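Local coordinates for protein ferredoxin-thioredoxin reductase variable chain, chloroplastic (Arabidopsis thaliana, PDB 7C2B) that probably serves as the variable subunit of the ferredoxin-thioredoxin reductase, which passes electrons from reduced ferredoxin to thioredoxins, at residues B[49-60]-B[90-100]. Numbering follows the deposited sequence.
Sequences VVRVPEVELMGM and IEGRGPVKFFT
Val49 lays its CG2 methyl over one face of the Phe98 ring, 3.7 Å from the ring centroid and 16° off the normal, a CH-pi contact. With chi1 of 64°, Phe98 CG sits between its backbone N and carbonyl carbon, and the ring projects from strand 94-102 towards the loop. Leu57 CD2 meets the ring edge, 3.8 Å from Phe98 CZ, while Met60, bent at chi3, brings CE obliquely to the same carbon. The other Leu57 branch, CD1, runs tip to tip into Thr100 CG2 at 3.6 Å. Phe86 of strand 82-90 adds a further ring beside Phe98.

The polar link lies at the type II turn Val49-Val52. Arg93 NH1 donates to Val50 O over 2.8 Å at 165°, with the acceptor in the guanidinium plane; a weak, more bent bond from Arg93 NH2 reaches the same oxygen. Val96 CG2 lies against one guanidinium face, offset toward the rim, and Arg51 NE sits over the centre of the opposite face. Arg51 and Arg93 have their NH2 atoms 3.6 Å apart, so some repulsion is likely. Replacing Arg93 by alanine would probably leave Val50 O without its NH1 donor and open a gap between Arg51 and Val96. Thus the loop beside the SH3-like sheet is joined to the edge strand 94-102 by buried apolar packing around Phe98 and, near the hairpin end, by a charged donor, chiefly NH1, holding one backbone carbonyl.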
ATOM      1  N   VAL B  49     -14.693  -4.275 -15.365  1.00 22.35           N
ATOM      2  CA  VAL B  49     -15.369  -5.173 -16.291  1.00 23.61           C
ATOM      3  C   VAL B  49     -15.706  -4.402 -17.558  1.00 25.69           C
ATOM      4  O   VAL B  49     -16.226  -3.282 -17.499  1.00 26.77           O
ATOM      5  CB  VAL B  49     -16.613  -5.791 -15.635  1.00 23.96           C
ATOM      6  CG1 VAL B  49     -17.315  -6.728 -16.600  1.00 27.33           C
ATOM      7  CG2 VAL B  49     -16.205  -6.550 -14.393  1.00 22.06           C
ATOM      8  N   VAL B  50     -15.374  -4.981 -18.712  1.00 28.50           N
ATOM      9  CA  VAL B  50     -15.414  -4.221 -19.962  1.00 29.14           C
ATOM     10  C   VAL B  50     -16.832  -3.734 -20.216  1.00 31.97           C
ATOM     11  O   VAL B  50     -17.781  -4.528 -20.241  1.00 32.33           O
ATOM     12  CB  VAL B  50     -14.892  -5.066 -21.124  1.00 35.08           C
ATOM     13  CG1 VAL B  50     -15.140  -4.354 -22.448  1.00 36.91           C
ATOM     14  CG2 VAL B  50     -13.407  -5.366 -20.932  1.00 33.37           C
ATOM     15  N   ARG B  51     -16.981  -2.417 -20.356  1.00 31.35           N
ATOM     16  CA  ARG B  51     -18.241  -1.754 -20.676  1.00 34.90           C
ATOM     17  C   ARG B  51     -19.302  -1.972 -19.600  1.00 36.84           C
ATOM     18  O   ARG B  51     -20.499  -1.807 -19.856  1.00 36.12           O
ATOM     19  CB  ARG B  51     -18.762  -2.193 -22.056  1.00 41.72           C
ATOM     20  CG  ARG B  51     -18.044  -1.519 -23.229  1.00 43.35           C
ATOM     21  CD  ARG B  51     -18.669  -1.881 -24.587  1.00 47.70           C
ATOM     22  NE  ARG B  51     -18.616  -3.318 -24.864  1.00 52.51           N
ATOM     23  CZ  ARG B  51     -17.551  -3.951 -25.355  1.00 53.82           C
ATOM     24  NH1 ARG B  51     -16.444  -3.273 -25.633  1.00 53.12           N
ATOM     25  NH2 ARG B  51     -17.591  -5.263 -25.568  1.00 53.72           N
ATOM     26  N   VAL B  52     -18.890  -2.347 -18.394  1.00 30.81           N
ATOM     27  CA  VAL B  52     -19.788  -2.357 -17.242  1.00 31.90           C
ATOM     28  C   VAL B  52     -19.146  -1.517 -16.150  1.00 32.10           C
ATOM     29  O   VAL B  52     -18.266  -2.016 -15.437  1.00 34.37           O
ATOM     30  CB  VAL B  52     -20.055  -3.777 -16.737  1.00 34.63           C
ATOM     31  CG1 VAL B  52     -21.316  -3.802 -15.871  1.00 33.60           C
ATOM     32  CG2 VAL B  52     -20.138  -4.727 -17.900  1.00 33.02           C
ATOM     33  N   PRO B  53     -19.548  -0.259 -15.988  1.00 30.70           N
ATOM     34  CA  PRO B  53     -18.813   0.637 -15.084  1.00 32.72           C
ATOM     35  C   PRO B  53     -18.682   0.135 -13.653  1.00 31.59           C
ATOM     36  O   PRO B  53     -17.663   0.415 -13.015  1.00 27.64           O
ATOM     37  CB  PRO B  53     -19.633   1.927 -15.152  1.00 32.66           C
ATOM     38  CG  PRO B  53     -20.185   1.911 -16.552  1.00 37.59           C
ATOM     39  CD  PRO B  53     -20.528   0.469 -16.812  1.00 34.91           C
ATOM     40  N   GLU B  54     -19.670  -0.585 -13.125  1.00 28.80           N
ATOM     41  CA  GLU B  54     -19.637  -0.982 -11.721  1.00 30.73           C
ATOM     42  C   GLU B  54     -20.392  -2.289 -11.571  1.00 29.89           C
ATOM     43  O   GLU B  54     -21.518  -2.410 -12.059  1.00 28.26           O
ATOM     44  CB  GLU B  54     -20.247   0.097 -10.817  1.00 28.42           C
ATOM     45  CG  GLU B  54     -20.010  -0.146  -9.319  1.00 32.68           C
ATOM     46  CD  GLU B  54     -20.787   0.813  -8.408  1.00 40.65           C
ATOM     47  OE1 GLU B  54     -20.786   2.033  -8.668  1.00 47.31           O
ATOM     48  OE2 GLU B  54     -21.395   0.346  -7.420  1.00 48.99           O
ATOM     49  N   VAL B  55     -19.761  -3.265 -10.924  1.00 24.43           N
ATOM     50  CA  VAL B  55     -20.372  -4.562 -10.674  1.00 24.12           C
ATOM     51  C   VAL B  55     -20.274  -4.849  -9.185  1.00 25.20           C
ATOM     52  O   VAL B  55     -19.193  -4.737  -8.599  1.00 24.76           O
ATOM     53  CB  VAL B  55     -19.699  -5.685 -11.485  1.00 24.59           C
ATOM     54  CG1 VAL B  55     -20.315  -7.031 -11.154  1.00 27.99           C
ATOM     55  CG2 VAL B  55     -19.813  -5.403 -12.967  1.00 28.68           C
ATOM     56  N   GLU B  56     -21.399  -5.212  -8.576  1.00 25.74           N
ATOM     57  CA  GLU B  56     -21.421  -5.667  -7.191  1.00 25.08           C
ATOM     58  C   GLU B  56     -21.240  -7.180  -7.185  1.00 24.13           C
ATOM     59  O   GLU B  56     -22.037  -7.908  -7.788  1.00 24.36           O
ATOM     60  CB  GLU B  56     -22.727  -5.278  -6.497  1.00 23.04           C
ATOM     61  CG  GLU B  56     -22.916  -5.955  -5.115  1.00 25.44           C
ATOM     62  CD  GLU B  56     -21.846  -5.573  -4.100  1.00 26.22           C
ATOM     63  OE1 GLU B  56     -21.746  -4.377  -3.743  1.00 28.80           O
ATOM     64  OE2 GLU B  56     -21.101  -6.470  -3.649  1.00 26.69           O
ATOM     65  N   LEU B  57     -20.192  -7.655  -6.513  1.00 21.67           N
ATOM     66  CA  LEU B  57     -19.857  -9.072  -6.596  1.00 24.56           C
ATOM     67  C   LEU B  57     -20.522  -9.921  -5.521  1.00 25.41           C
ATOM     68  O   LEU B  57     -20.531 -11.150  -5.651  1.00 23.93           O
ATOM     69  CB  LEU B  57     -18.345  -9.271  -6.503  1.00 22.10           C
ATOM     70  CG  LEU B  57     -17.580  -8.782  -7.736  1.00 26.27           C
ATOM     71  CD1 LEU B  57     -16.121  -9.177  -7.638  1.00 28.58           C
ATOM     72  CD2 LEU B  57     -18.208  -9.347  -9.012  1.00 25.48           C
ATOM     73  N   MET B  58     -21.062  -9.316  -4.469  1.00 23.88           N
ATOM     74  CA  MET B  58     -21.556 -10.127  -3.358  1.00 23.74           C
ATOM     75  C   MET B  58     -22.635 -11.085  -3.838  1.00 24.91           C
ATOM     76  O   MET B  58     -23.578 -10.687  -4.530  1.00 25.74           O
ATOM     77  CB  MET B  58     -22.108  -9.250  -2.240  1.00 24.73           C
ATOM     78  CG  MET B  58     -22.631 -10.101  -1.082  1.00 28.78           C
ATOM     79  SD  MET B  58     -22.824  -9.112   0.376  1.00 29.61           S
ATOM     80  CE  MET B  58     -23.237 -10.393   1.578  1.00 31.85           C
ATOM     81  N   GLY B  59     -22.476 -12.360  -3.499  1.00 27.85           N
ATOM     82  CA  GLY B  59     -23.416 -13.372  -3.920  1.00 29.42           C
ATOM     83  C   GLY B  59     -23.130 -13.996  -5.266  1.00 32.71           C
ATOM     84  O   GLY B  59     -23.739 -15.019  -5.594  1.00 35.26           O
ATOM     85  N   MET B  60     -22.232 -13.423  -6.061  1.00 29.97           N
ATOM     86  CA  MET B  60     -21.895 -14.020  -7.342  1.00 29.12           C
ATOM     87  C   MET B  60     -21.026 -15.254  -7.141  1.00 28.98           C
ATOM     88  O   MET B  60     -20.229 -15.337  -6.203  1.00 27.44           O
ATOM     89  CB  MET B  60     -21.184 -13.007  -8.237  1.00 30.19           C
ATOM     90  CG  MET B  60     -22.113 -11.889  -8.657  1.00 31.85           C
ATOM     91  SD  MET B  60     -21.422 -10.785  -9.887  1.00 40.24           S
ATOM     92  CE  MET B  60     -20.927 -11.961 -11.152  1.00 33.01           C
ATOM     93  N   ILE B  90     -25.561  -9.907 -18.837  1.00 52.01           N
ATOM     94  CA  ILE B  90     -25.841  -8.488 -19.010  1.00 56.41           C
ATOM     95  C   ILE B  90     -26.929  -8.339 -20.062  1.00 60.23           C
ATOM     96  O   ILE B  90     -26.756  -8.775 -21.208  1.00 57.68           O
ATOM     97  CB  ILE B  90     -24.584  -7.703 -19.401  1.00 57.69           C
ATOM     98  CG1 ILE B  90     -23.553  -7.824 -18.287  1.00 54.23           C
ATOM     99  CG2 ILE B  90     -24.923  -6.245 -19.663  1.00 56.54           C
ATOM    100  CD1 ILE B  90     -22.309  -7.113 -18.594  1.00 51.76           C
ATOM    101  N   GLU B  91     -28.042  -7.725 -19.667  1.00 65.61           N
ATOM    102  CA  GLU B  91     -29.174  -7.541 -20.565  1.00 65.90           C
ATOM    103  C   GLU B  91     -28.747  -6.774 -21.805  1.00 64.60           C
ATOM    104  O   GLU B  91     -28.120  -5.715 -21.713  1.00 65.53           O
ATOM    105  CB  GLU B  91     -30.296  -6.799 -19.841  1.00 73.34           C
ATOM    106  CG  GLU B  91     -30.931  -7.587 -18.704  1.00 79.53           C
ATOM    107  CD  GLU B  91     -32.302  -8.119 -19.065  1.00 84.06           C
ATOM    108  OE1 GLU B  91     -32.384  -9.026 -19.922  1.00 83.49           O
ATOM    109  OE2 GLU B  91     -33.299  -7.628 -18.493  1.00 84.81           O
ATOM    110  N   GLY B  92     -29.086  -7.319 -22.971  1.00 64.22           N
ATOM    111  CA  GLY B  92     -28.674  -6.744 -24.233  1.00 64.69           C
ATOM    112  C   GLY B  92     -27.271  -7.101 -24.667  1.00 64.90           C
ATOM    113  O   GLY B  92     -26.801  -6.567 -25.679  1.00 64.59           O
ATOM    114  N   ARG B  93     -26.589  -7.988 -23.939  1.00 60.65           N
ATOM    115  CA  ARG B  93     -25.215  -8.370 -24.249  1.00 59.04           C
ATOM    116  C   ARG B  93     -24.930  -9.857 -24.104  1.00 58.02           C
ATOM    117  O   ARG B  93     -24.037 -10.359 -24.793  1.00 58.39           O
ATOM    118  CB  ARG B  93     -24.235  -7.600 -23.356  1.00 59.17           C
ATOM    119  CG  ARG B  93     -23.276  -6.707 -24.109  1.00 59.21           C
ATOM    120  CD  ARG B  93     -22.342  -6.010 -23.146  1.00 54.24           C
ATOM    121  NE  ARG B  93     -21.014  -6.615 -23.154  1.00 52.11           N
ATOM    122  CZ  ARG B  93     -19.997  -6.170 -22.428  1.00 48.70           C
ATOM    123  NH1 ARG B  93     -20.169  -5.120 -21.635  1.00 45.35           N
ATOM    124  NH2 ARG B  93     -18.813  -6.772 -22.490  1.00 46.07           N
ATOM    125  N   GLY B  94     -25.638 -10.581 -23.245  1.00 53.92           N
ATOM    126  CA  GLY B  94     -25.328 -11.965 -22.989  1.00 54.22           C
ATOM    127  C   GLY B  94     -24.262 -12.101 -21.922  1.00 51.77           C
ATOM    128  O   GLY B  94     -23.963 -11.161 -21.180  1.00 49.17           O
ATOM    129  N   PRO B  95     -23.654 -13.279 -21.837  1.00 51.99           N
ATOM    130  CA  PRO B  95     -22.685 -13.528 -20.764  1.00 47.37           C
ATOM    131  C   PRO B  95     -21.399 -12.741 -20.976  1.00 43.69           C
ATOM    132  O   PRO B  95     -20.855 -12.684 -22.081  1.00 42.66           O
ATOM    133  CB  PRO B  95     -22.445 -15.038 -20.855  1.00 48.71           C
ATOM    134  CG  PRO B  95     -22.716 -15.376 -22.275  1.00 53.33           C
ATOM    135  CD  PRO B  95     -23.801 -14.436 -22.738  1.00 54.25           C
ATOM    136  N   VAL B  96     -20.915 -12.124 -19.899  1.00 40.15           N
ATOM    137  CA  VAL B  96     -19.653 -11.390 -19.907  1.00 33.79           C
ATOM    138  C   VAL B  96     -18.719 -12.054 -18.903  1.00 33.41           C
ATOM    139  O   VAL B  96     -19.019 -12.105 -17.706  1.00 34.45           O
ATOM    140  CB  VAL B  96     -19.854  -9.901 -19.586  1.00 37.81           C
ATOM    141  CG1 VAL B  96     -18.514  -9.193 -19.429  1.00 31.81           C
ATOM    142  CG2 VAL B  96     -20.670  -9.247 -20.686  1.00 41.63           C
ATOM    143  N   LYS B  97     -17.600 -12.572 -19.395  1.00 33.46           N
ATOM    144  CA  LYS B  97     -16.629 -13.263 -18.562  1.00 30.88           C
ATOM    145  C   LYS B  97     -15.569 -12.283 -18.091  1.00 29.52           C
ATOM    146  O   LYS B  97     -15.099 -11.447 -18.869  1.00 28.30           O
ATOM    147  CB  LYS B  97     -15.981 -14.401 -19.351  1.00 31.91           C
ATOM    148  CG  LYS B  97     -14.842 -15.094 -18.639  1.00 33.48           C
ATOM    149  CD  LYS B  97     -14.746 -16.546 -19.082  1.00 39.75           C
ATOM    150  CE  LYS B  97     -14.195 -16.682 -20.479  1.00 40.12           C
ATOM    151  NZ  LYS B  97     -13.994 -18.126 -20.836  1.00 46.27           N
ATOM    152  N   PHE B  98     -15.202 -12.376 -16.811  1.00 24.20           N
ATOM    153  CA  PHE B  98     -14.162 -11.511 -16.274  1.00 22.18           C
ATOM    154  C   PHE B  98     -13.498 -12.191 -15.090  1.00 23.75           C
ATOM    155  O   PHE B  98     -13.976 -13.203 -14.574  1.00 25.86           O
ATOM    156  CB  PHE B  98     -14.709 -10.129 -15.862  1.00 24.81           C
ATOM    157  CG  PHE B  98     -15.712 -10.163 -14.729  1.00 23.72           C
ATOM    158  CD1 PHE B  98     -17.057 -10.386 -14.981  1.00 25.99           C
ATOM    159  CD2 PHE B  98     -15.311  -9.940 -13.411  1.00 22.39           C
ATOM    160  CE1 PHE B  98     -17.989 -10.409 -13.950  1.00 25.65           C
ATOM    161  CE2 PHE B  98     -16.236  -9.966 -12.375  1.00 24.15           C
ATOM    162  CZ  PHE B  98     -17.580 -10.191 -12.646  1.00 25.31           C
ATOM    163  N   PHE B  99     -12.378 -11.617 -14.672  1.00 22.43           N
ATOM    164  CA  PHE B  99     -11.640 -12.075 -13.508  1.00 23.46           C
ATOM    165  C   PHE B  99     -11.619 -10.974 -12.463  1.00 27.15           C
ATOM    166  O   PHE B  99     -11.654  -9.785 -12.791  1.00 25.59           O
ATOM    167  CB  PHE B  99     -10.205 -12.467 -13.886  1.00 25.61           C
ATOM    168  CG  PHE B  99     -10.139 -13.472 -15.002  1.00 31.03           C
ATOM    169  CD1 PHE B  99     -10.358 -14.823 -14.751  1.00 30.06           C
ATOM    170  CD2 PHE B  99      -9.889 -13.066 -16.304  1.00 31.36           C
ATOM    171  CE1 PHE B  99     -10.315 -15.751 -15.775  1.00 31.73           C
ATOM    172  CE2 PHE B  99      -9.850 -13.995 -17.342  1.00 35.37           C
ATOM    173  CZ  PHE B  99     -10.063 -15.339 -17.074  1.00 32.38           C
ATOM    174  N   THR B 100     -11.573 -11.386 -11.199  1.00 21.46           N
ATOM    175  CA  THR B 100     -11.427 -10.475 -10.077  1.00 20.84           C
ATOM    176  C   THR B 100     -10.494 -11.138  -9.075  1.00 21.14           C
ATOM    177  O   THR B 100     -10.588 -12.345  -8.844  1.00 21.42           O
ATOM    178  CB  THR B 100     -12.783 -10.146  -9.416  1.00 20.88           C
ATOM    179  OG1 THR B 100     -13.584  -9.347 -10.303  1.00 26.83           O
ATOM    180  CG2 THR B 100     -12.580  -9.380  -8.119  1.00 25.80           C
TER